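Local atomic coordinates of mannan endo-1,4-beta-mannosidase (Mytilus edulis, PDB entry 2C0H), a protein that hydrolyses internal beta-1,4-mannosidic linkages in mannans, galactomannans and glucomannans as a monomeric family 5 glycoside hydrolase. Residues Q26-Y31 / R63-I68; R33-N38 / S91-Y96; H67-S72 / V116-H121. The protein carries 3 engineered substitutions. One frame throughout, in Å; residues are numbered along the deposited sequence.

Interaction 1: residues Q26-Y31 / R63-I68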
loop_
_atom_site.group_PDB
_atom_site.type_symbol
_atom_site.label_atom_id
_atom_site.label_comp_id
_atom_site.label_asym_id
_atom_site.label_seq_id
_atom_site.Cartn_x
_atom_site.Cartn_y
_atom_site.Cartn_z
ATOM N N GLN A 26 -0.877 3.658 10.114
ATOM C CA GLN A 26 -0.538 4.727 11.071
ATOM C C GLN A 26 -1.466 5.927 10.788
ATOM O O GLN A 26 -2.126 6.406 11.713
ATOM C CB GLN A 26 0.961 5.071 11.050
ATOM C CG GLN A 26 1.443 5.987 12.199
ATOM C CD GLN A 26 1.666 5.273 13.540
ATOM O OE1 GLN A 26 2.230 4.184 13.606
ATOM N NE2 GLN A 26 1.244 5.908 14.623
ATOM N N ALA A 27 -1.593 6.453 9.571
ATOM C CA ALA A 27 -0.686 6.298 8.431
ATOM C C ALA A 27 0.423 7.365 8.512
ATOM O O ALA A 27 1.351 7.362 7.698
ATOM C CB ALA A 27 -1.462 6.461 7.147
ATOM N N TRP A 28 0.322 8.287 9.474
ATOM C CA TRP A 28 1.317 9.331 9.719
ATOM C C TRP A 28 1.255 9.799 11.177
ATOM O O TRP A 28 0.317 9.466 11.907
ATOM C CB TRP A 28 1.061 10.539 8.791
ATOM C CG TRP A 28 -0.327 11.103 8.896
ATOM C CD1 TRP A 28 -0.778 11.958 9.862
ATOM C CD2 TRP A 28 -1.444 10.860 8.030
ATOM N NE1 TRP A 28 -2.100 12.236 9.668
ATOM C CE2 TRP A 28 -2.542 11.583 8.550
ATOM C CE3 TRP A 28 -1.634 10.103 6.863
ATOM C CZ2 TRP A 28 -3.790 11.576 7.941
ATOM C CZ3 TRP A 28 -2.867 10.085 6.272
ATOM C CH2 TRP A 28 -3.934 10.822 6.801
ATOM N N VAL A 29 2.240 10.579 11.588
ATOM C CA VAL A 29 2.171 11.341 12.847
ATOM C C VAL A 29 2.109 12.817 12.460
ATOM O O VAL A 29 1.089 13.484 12.679
ATOM C CB VAL A 29 3.334 11.002 13.800
ATOM C CG1 VAL A 29 3.295 11.912 15.048
ATOM C CG2 VAL A 29 3.277 9.512 14.189
ATOM N N ASN A 30 3.173 13.318 11.836
ATOM C CA ASN A 30 3.130 14.625 11.189
ATOM C C ASN A 30 3.115 14.422 9.667
ATOM O O ASN A 30 4.137 14.075 9.083
ATOM C CB ASN A 30 4.302 15.510 11.614
ATOM C CG ASN A 30 4.062 17.011 11.305
ATOM O OD1 ASN A 30 2.921 17.516 11.328
ATOM N ND2 ASN A 30 5.143 17.721 11.030
ATOM N N TYR A 31 1.942 14.635 9.072
ATOM C CA TYR A 31 1.639 14.303 7.648
ATOM C C TYR A 31 2.715 14.800 6.694
ATOM O O TYR A 31 2.966 15.990 6.633
ATOM C CB TYR A 31 0.272 14.891 7.263
ATOM C CG TYR A 31 -0.239 14.618 5.863
ATOM C CD1 TYR A 31 -1.009 13.502 5.580
ATOM C CD2 TYR A 31 -0.018 15.520 4.832
ATOM C CE1 TYR A 31 -1.514 13.273 4.315
ATOM C CE2 TYR A 31 -0.521 15.296 3.565
ATOM C CZ TYR A 31 -1.265 14.169 3.310
ATOM O OH TYR A 31 -1.771 13.946 2.056
ATOM N N ARG A 63 1.235 0.044 8.179
ATOM C CA ARG A 63 1.419 0.805 6.934
ATOM C C ARG A 63 1.646 2.279 7.296
ATOM O O ARG A 63 0.856 2.893 8.034
ATOM C CB ARG A 63 0.202 0.623 6.013
ATOM C CG ARG A 63 0.175 1.415 4.700
ATOM C CD ARG A 63 -1.004 0.924 3.819
ATOM N NE ARG A 63 -1.144 1.573 2.501
ATOM C CZ ARG A 63 -2.099 2.419 2.124
ATOM N NH1 ARG A 63 -3.066 2.802 2.950
ATOM N NH2 ARG A 63 -2.101 2.898 0.888
ATOM N N VAL A 64 2.716 2.852 6.760
ATOM C CA VAL A 64 3.065 4.245 7.027
ATOM C C VAL A 64 3.367 4.982 5.727
ATOM O O VAL A 64 3.964 4.409 4.831
ATOM C CB VAL A 64 4.256 4.341 7.994
ATOM C CG1 VAL A 64 5.530 3.828 7.378
ATOM C CG2 VAL A 64 4.457 5.754 8.490
ATOM N N TRP A 65 2.927 6.229 5.615
ATOM C CA TRP A 65 3.122 7.033 4.395
ATOM C C TRP A 65 4.409 7.861 4.484
ATOM O O TRP A 65 4.709 8.469 5.520
ATOM C CB TRP A 65 1.912 7.942 4.149
ATOM C CG TRP A 65 0.594 7.237 3.820
ATOM C CD1 TRP A 65 0.319 5.888 3.895
ATOM C CD2 TRP A 65 -0.609 7.863 3.403
ATOM N NE1 TRP A 65 -0.982 5.655 3.534
ATOM C CE2 TRP A 65 -1.583 6.852 3.245
ATOM C CE3 TRP A 65 -0.971 9.195 3.160
ATOM C CZ2 TRP A 65 -2.894 7.139 2.825
ATOM C CZ3 TRP A 65 -2.267 9.473 2.746
ATOM C CH2 TRP A 65 -3.208 8.452 2.586
ATOM N N LEU A 66 5.165 7.892 3.380
ATOM C CA LEU A 66 6.502 8.471 3.340
ATOM C C LEU A 66 6.536 9.839 2.604
ATOM O O LEU A 66 6.396 10.883 3.244
ATOM C CB LEU A 66 7.491 7.450 2.732
ATOM C CG LEU A 66 8.987 7.791 2.873
ATOM C CD1 LEU A 66 9.471 7.689 4.305
ATOM C CD2 LEU A 66 9.821 6.856 2.021
ATOM N N HIS A 67 6.661 9.868 1.280
ATOM C CA HIS A 67 6.794 11.167 0.573
ATOM C C HIS A 67 5.486 11.940 0.411
ATOM O O HIS A 67 5.493 13.169 0.512
ATOM C CB HIS A 67 7.386 11.009 -0.830
ATOM C CG HIS A 67 8.623 10.176 -0.901
ATOM N ND1 HIS A 67 9.726 10.392 -0.107
ATOM C CD2 HIS A 67 8.966 9.193 -1.765
ATOM C CE1 HIS A 67 10.680 9.538 -0.448
ATOM N NE2 HIS A 67 10.243 8.805 -1.456
ATOM N N ILE A 68 4.400 11.217 0.098
ATOM C CA ILE A 68 3.044 11.742 -0.119
ATOM C C ILE A 68 2.935 12.535 -1.430
ATOM O O ILE A 68 2.585 11.957 -2.469
ATOM C CB ILE A 68 2.518 12.460 1.135
ATOM C CG1 ILE A 68 2.612 11.471 2.318
ATOM C CG2 ILE A 68 1.093 12.943 0.905
ATOM C CD1 ILE A 68 1.854 11.855 3.597
#
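Trp65 turns one face of its indole to the loop 26-31, and two residues cover that face. The methyl of Ala27 sits over the five-membered ring, with CB 3.7 Å from the ring centroid and 10° off the normal. Trp28 comes over the same face at the six-membered ring. Its CZ3 is 3.6 Å from CZ3 of Trp65. The two indoles lie side by side and point the same way, but their planes are 59° apart, so the rings meet obliquely. Tyr31 also reaches the CZ3 corner of Trp65, with its CE1. With CG anti to the backbone N (chi1 -178°), the Tyr31 ring swings across to Ile68. There CD1 of Ile68 lies over the ring centre, 3.8 Å from the centroid, and CG2 packs near the hydroxyl end. Tyr31 CD1 in turn covers the centre of one face of Trp28.

Two nearly straight backbone bonds hold the loop to the strand. Gln26 N donates to Arg63 O (2.8 Å), and Trp65 N donates to Ala27 O (2.8 Å). The peptide bond before Ala27 is cis.

Trp65 probably binds substrate. One face of the Arg63 guanidinium lies against its NE1. NH1 of Arg63 bonds to OD1 of Asn25 and makes a salt bridge with Glu294, the probable nucleophile; NH2 makes one with Asp159. The loop follows strand 17-25 and leads to helix 40-56, whose Phe47 touches Gln26 and Val64. Strand 61-68 is flanked by parallel strands 17-25 and 106-113 in the barrel.

Interaction 2: residues R33-N38 / S91-Y96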
loop_
_atom_site.group_PDB
_atom_site.type_symbol
_atom_site.label_atom_id
_atom_site.label_comp_id
_atom_site.label_asym_id
_atom_site.label_seq_id
_atom_site.Cartn_x
_atom_site.Cartn_y
_atom_site.Cartn_z
ATOM N N ARG A 33 5.878 14.654 6.866
ATOM C CA ARG A 33 7.044 15.208 7.544
ATOM C C ARG A 33 7.455 14.321 8.740
ATOM O O ARG A 33 7.756 14.819 9.829
ATOM C CB ARG A 33 6.723 16.644 7.993
ATOM C CG ARG A 33 6.445 17.590 6.861
ATOM C CD ARG A 33 6.158 19.015 7.341
ATOM N NE ARG A 33 5.618 19.825 6.251
ATOM C CZ ARG A 33 6.333 20.473 5.332
ATOM N NH1 ARG A 33 7.665 20.441 5.334
ATOM N NH2 ARG A 33 5.698 21.166 4.391
ATOM N N ASP A 34 7.499 13.007 8.523
ATOM C CA ASP A 34 7.811 12.060 9.595
ATOM C C ASP A 34 9.242 11.493 9.558
ATOM O O ASP A 34 9.732 11.003 10.573
ATOM C CB ASP A 34 6.802 10.908 9.585
ATOM C CG ASP A 34 5.489 11.266 10.250
ATOM O OD1 ASP A 34 5.534 11.904 11.322
ATOM O OD2 ASP A 34 4.427 10.877 9.735
ATOM N N PHE A 35 9.884 11.514 8.387
ATOM C CA PHE A 35 11.209 10.927 8.201
ATOM C C PHE A 35 12.084 11.884 7.395
ATOM O O PHE A 35 11.580 12.570 6.512
ATOM C CB PHE A 35 11.096 9.578 7.466
ATOM C CG PHE A 35 10.231 8.571 8.187
ATOM C CD1 PHE A 35 10.769 7.745 9.159
ATOM C CD2 PHE A 35 8.883 8.491 7.921
ATOM C CE1 PHE A 35 9.976 6.834 9.835
ATOM C CE2 PHE A 35 8.078 7.578 8.610
ATOM C CZ PHE A 35 8.631 6.761 9.555
ATOM N N GLY A 36 13.376 11.910 7.700
ATOM C CA GLY A 36 14.309 12.860 7.102
ATOM C C GLY A 36 14.305 14.174 7.854
ATOM O O GLY A 36 13.358 14.480 8.578
ATOM N N HIS A 37 15.371 14.956 7.695
ATOM C CA HIS A 37 15.493 16.246 8.380
ATOM C C HIS A 37 15.300 16.118 9.897
ATOM O O HIS A 37 14.717 17.001 10.541
ATOM C CB HIS A 37 14.520 17.265 7.759
ATOM C CG HIS A 37 14.666 17.400 6.274
ATOM N ND1 HIS A 37 15.764 17.995 5.691
ATOM C CD2 HIS A 37 13.874 16.994 5.256
ATOM C CE1 HIS A 37 15.639 17.955 4.377
ATOM N NE2 HIS A 37 14.500 17.356 4.084
ATOM N N ASN A 38 15.796 15.018 10.461
ATOM C CA ASN A 38 15.712 14.746 11.895
ATOM C C ASN A 38 14.268 14.771 12.411
ATOM O O ASN A 38 14.028 15.116 13.564
ATOM C CB ASN A 38 16.581 15.744 12.672
ATOM C CG ASN A 38 18.060 15.595 12.359
ATOM O OD1 ASN A 38 18.683 14.591 12.716
ATOM N ND2 ASN A 38 18.629 16.590 11.684
ATOM N N SER A 91 18.670 6.978 7.950
ATOM C CA SER A 91 18.924 6.694 9.370
ATOM C C SER A 91 17.647 6.825 10.218
ATOM O O SER A 91 17.461 6.051 11.148
ATOM C CB SER A 91 20.086 7.530 9.929
ATOM O OG SER A 91 19.906 8.912 9.726
ATOM N N ASP A 92 16.775 7.771 9.869
ATOM C CA ASP A 92 15.427 7.877 10.493
ATOM C C ASP A 92 14.587 6.628 10.204
ATOM O O ASP A 92 13.954 6.069 11.098
ATOM C CB ASP A 92 14.659 9.099 9.981
ATOM C CG ASP A 92 14.982 10.397 10.729
ATOM O OD1 ASP A 92 15.871 10.447 11.598
ATOM O OD2 ASP A 92 14.296 11.382 10.406
ATOM N N MET A 93 14.549 6.190 8.950
ATOM C CA MET A 93 13.787 4.992 8.594
ATOM C C MET A 93 14.359 3.756 9.321
ATOM O O MET A 93 13.608 2.910 9.798
ATOM C CB MET A 93 13.758 4.795 7.062
ATOM C CG MET A 93 12.942 5.864 6.304
ATOM S SD MET A 93 13.096 5.806 4.494
ATOM C CE MET A 93 11.924 4.492 4.135
ATOM N N ARG A 94 15.685 3.656 9.415
ATOM C CA ARG A 94 16.343 2.537 10.084
ATOM C C ARG A 94 16.051 2.532 11.580
ATOM O O ARG A 94 15.861 1.472 12.148
ATOM C CB ARG A 94 17.854 2.540 9.828
ATOM C CG ARG A 94 18.469 1.170 9.907
ATOM C CD ARG A 94 19.971 1.210 9.791
ATOM N NE ARG A 94 20.457 1.606 8.465
ATOM C CZ ARG A 94 20.491 0.806 7.401
ATOM N NH1 ARG A 94 20.019 -0.437 7.455
ATOM N NH2 ARG A 94 20.994 1.253 6.255
ATOM N N ALA A 95 15.997 3.707 12.212
ATOM C CA ALA A 95 15.710 3.770 13.658
ATOM C C ALA A 95 14.309 3.242 13.921
ATOM O O ALA A 95 14.093 2.522 14.896
ATOM C CB ALA A 95 15.853 5.169 14.191
ATOM N N TYR A 96 13.363 3.630 13.071
ATOM C CA TYR A 96 11.977 3.150 13.176
ATOM C C TYR A 96 11.914 1.651 12.962
ATOM O O TYR A 96 11.250 0.935 13.701
ATOM C CB TYR A 96 11.047 3.885 12.194
ATOM C CG TYR A 96 9.584 3.472 12.254
ATOM C CD1 TYR A 96 8.912 3.374 13.473
ATOM C CD2 TYR A 96 8.854 3.230 11.097
ATOM C CE1 TYR A 96 7.569 3.006 13.519
ATOM C CE2 TYR A 96 7.515 2.867 11.145
ATOM C CZ TYR A 96 6.874 2.758 12.360
ATOM O OH TYR A 96 5.528 2.401 12.391
#
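Phe35 is the first residue of the loop 33-38 to pack on the helix segment 91-96. Its CG is anti to the carbonyl carbon (chi1 -59°), and the ring reaches along the helix from Asp92 to Tyr96. CD1 of Phe35 lies 4.1 Å from CG of Met93, whose side chain crosses that of Phe35 at about a right angle. Farther out, the edge of the Phe35 ring meets Tyr96. CB of Tyr96 lies in the Phe35 plane, 3.9 Å from CE1 of Phe35, and CZ of Phe35 is 3.9 Å from CD2 of Tyr96. The two rings are oblique, with planes 47° apart and centroids 5.8 Å apart.

Gly36 follows with the one hydrogen bond across the contact. Its N donates to OD2 of Asp92 at 2.9 Å. The bond is bent, 134° at the hydrogen, and reaches the oxygen on its anti side, tilted out of the carboxylate plane. Gly36 has a positive phi; a CB here would press on the carbonyl oxygen of Phe35. The same OD2 accepts from the backbone N of Tyr40, so one carboxylate oxygen gathers two amides, one in the loop and one at the start of helix 40-56. Replacing Asp92 by alanine removes the carboxylate, and both amides would probably lose this acceptor, leaving the loop less firmly held to the helix. Asn38 adds a marginal contact, its N 3.9 Å from OD2 of Asp92, and bonds instead to Thr88.

Phe35 also touches Val64 and Leu66 of strand 61-68 and Tyr40 of helix 40-56. Met93 reaches Leu66 and Phe109, while Tyr96 packs on Phe47, Leu51 and Ile107. The contact thus lies on the outer side of the barrel, where helices 40-56 and 89-102 cover strands 61-68 and 106-113.

Interaction 3: residues H67-S72 / V116-H121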
loop_
_atom_site.group_PDB
_atom_site.type_symbol
_atom_site.label_atom_id
_atom_site.label_comp_id
_atom_site.label_asym_id
_atom_site.label_seq_id
_atom_site.Cartn_x
_atom_site.Cartn_y
_atom_site.Cartn_z
ATOM N N HIS A 67 6.661 9.868 1.280
ATOM C CA HIS A 67 6.794 11.167 0.573
ATOM C C HIS A 67 5.486 11.940 0.411
ATOM O O HIS A 67 5.493 13.169 0.512
ATOM C CB HIS A 67 7.386 11.009 -0.830
ATOM C CG HIS A 67 8.623 10.176 -0.901
ATOM N ND1 HIS A 67 9.726 10.392 -0.107
ATOM C CD2 HIS A 67 8.966 9.193 -1.765
ATOM C CE1 HIS A 67 10.680 9.538 -0.448
ATOM N NE2 HIS A 67 10.243 8.805 -1.456
ATOM N N ILE A 68 4.400 11.217 0.098
ATOM C CA ILE A 68 3.044 11.742 -0.119
ATOM C C ILE A 68 2.935 12.535 -1.430
ATOM O O ILE A 68 2.585 11.957 -2.469
ATOM C CB ILE A 68 2.518 12.460 1.135
ATOM C CG1 ILE A 68 2.612 11.471 2.318
ATOM C CG2 ILE A 68 1.093 12.943 0.905
ATOM C CD1 ILE A 68 1.854 11.855 3.597
ATOM N N GLU A 69 3.233 13.830 -1.404
ATOM C CA GLU A 69 3.281 14.632 -2.639
ATOM C C GLU A 69 4.607 15.387 -2.737
ATOM O O GLU A 69 4.697 16.391 -3.450
ATOM C CB GLU A 69 2.129 15.651 -2.684
ATOM C CG GLU A 69 0.743 15.118 -3.016
ATOM C CD GLU A 69 -0.283 16.252 -3.126
ATOM O OE1 GLU A 69 -0.802 16.507 -4.230
ATOM O OE2 GLU A 69 -0.546 16.917 -2.101
ATOM N N GLY A 70 5.613 14.935 -1.995
ATOM C CA GLY A 70 6.941 15.536 -2.034
ATOM C C GLY A 70 7.109 16.801 -1.220
ATOM O O GLY A 70 7.990 17.598 -1.517
ATOM N N GLU A 71 6.307 16.969 -0.173
ATOM C CA GLU A 71 6.415 18.140 0.718
ATOM C C GLU A 71 7.797 18.341 1.379
ATOM O O GLU A 71 8.292 19.474 1.437
ATOM C CB GLU A 71 5.345 18.062 1.826
ATOM C CG GLU A 71 3.893 18.250 1.354
ATOM C CD GLU A 71 3.131 16.964 1.027
ATOM O OE1 GLU A 71 1.898 16.931 1.269
ATOM O OE2 GLU A 71 3.733 16.004 0.502
ATOM N N SER A 72 8.397 17.267 1.906
ATOM C CA SER A 72 9.693 17.343 2.613
ATOM C C SER A 72 10.765 16.391 2.071
ATOM O O SER A 72 11.953 16.670 2.213
ATOM C CB SER A 72 9.523 17.168 4.134
ATOM O OG SER A 72 9.127 15.860 4.482
ATOM N N VAL A 116 -5.637 13.091 -2.743
ATOM C CA VAL A 116 -5.831 14.509 -2.516
ATOM C C VAL A 116 -4.787 15.261 -3.320
ATOM O O VAL A 116 -3.679 14.771 -3.516
ATOM C CB VAL A 116 -5.776 14.856 -1.013
ATOM C CG1 VAL A 116 -4.361 14.775 -0.464
ATOM C CG2 VAL A 116 -6.411 16.238 -0.761
ATOM N N LYS A 117 -5.176 16.427 -3.806
ATOM C CA LYS A 117 -4.324 17.280 -4.606
ATOM C C LYS A 117 -4.139 18.586 -3.829
ATOM O O LYS A 117 -5.088 19.364 -3.705
ATOM C CB LYS A 117 -5.005 17.521 -5.956
ATOM C CG LYS A 117 -4.213 18.322 -6.966
ATOM C CD LYS A 117 -4.983 18.460 -8.267
ATOM C CE LYS A 117 -4.174 19.196 -9.339
ATOM N NZ LYS A 117 -4.137 20.666 -9.118
ATOM N N GLN A 118 -2.937 18.803 -3.293
ATOM C CA GLN A 118 -2.615 20.004 -2.506
ATOM C C GLN A 118 -1.498 20.831 -3.170
ATOM O O GLN A 118 -1.214 20.642 -4.355
ATOM C CB GLN A 118 -2.273 19.611 -1.065
ATOM C CG GLN A 118 -3.310 18.669 -0.461
ATOM C CD GLN A 118 -3.240 18.583 1.042
ATOM O OE1 GLN A 118 -2.284 18.054 1.607
ATOM N NE2 GLN A 118 -4.274 19.094 1.708
ATOM N N SER A 119 -0.890 21.750 -2.421
ATOM C CA SER A 119 -0.050 22.804 -3.009
ATOM C C SER A 119 1.290 22.367 -3.591
ATOM O O SER A 119 1.868 23.106 -4.400
ATOM C CB SER A 119 0.195 23.932 -1.998
ATOM O OG SER A 119 0.965 23.491 -0.900
ATOM N N THR A 120 1.789 21.195 -3.209
ATOM C CA THR A 120 3.017 20.697 -3.833
ATOM C C THR A 120 2.727 19.601 -4.859
ATOM O O THR A 120 3.638 18.877 -5.259
ATOM C CB THR A 120 4.058 20.205 -2.795
ATOM O OG1 THR A 120 3.616 18.980 -2.184
ATOM C CG2 THR A 120 4.280 21.247 -1.721
ATOM N N HIS A 121 1.478 19.487 -5.309
ATOM C CA HIS A 121 1.115 18.429 -6.269
ATOM C C HIS A 121 1.952 18.468 -7.534
ATOM O O HIS A 121 2.200 17.420 -8.129
ATOM C CB HIS A 121 -0.359 18.438 -6.676
ATOM C CG HIS A 121 -0.722 17.273 -7.542
ATOM N ND1 HIS A 121 -0.784 15.990 -7.049
ATOM C CD2 HIS A 121 -0.951 17.178 -8.873
ATOM C CE1 HIS A 121 -1.072 15.155 -8.032
ATOM N NE2 HIS A 121 -1.175 15.850 -9.151
HETATM O O HOH W 1 1.348 19.036 -1.154
#
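The end of strand 61-68 and the loop after it run past a type I turn, Gln118 to His121, with the CA atoms of Glu69 and His121 5.7 Å apart. The long side chain of Glu69 is extended beyond CG and brings its carboxylate to this loop. OE1 takes two donors. ND1 of His121 comes to its anti lone pair at 2.9 Å, close to the imidazole plane, although the carboxylate and ring are turned 47° apart. Gln118 N lies on the syn side, 3.3 Å from both OE1 and OE2, and forms a forked bond. NE2 of His121 is held by Tyr196.

OG1 of Thr120 lies 3.1 Å from Glu69 O. A water donates to OE2 of Glu69 and accepts from Thr120 N, and it makes a weak bond to OE1 of Glu71. OE2 of Glu71 accepts from the N of Glu69, two residues back, at 2.9 Å.

The buried Glu69 carboxylate is thus gripped by backbone, imidazole and water. The arrangement joins two loops that follow neighbouring parallel strands of a TIM barrel, at the strand ends where such enzymes carry their active site.

From the N terminus, the chain leaves strand 17-25 into the loop before helix 40-56. The first half of this loop, 26-31, meets strand 61-68 in interaction 1, closing a loop that contains the helix. The second half, 33-38, meets helix 89-102 in interaction 2. Their segments alternate along the chain, so the two contacts cross. Asp34 links them by a probable hydrogen bond to Val29 N. Interaction 3 begins on the strand where interaction 1 ends, sharing His67 and Ile68, and closes on the loop after strand 106-113. It also crosses interaction 2. Together they tie three successive barrel strands to the intervening helices and loops.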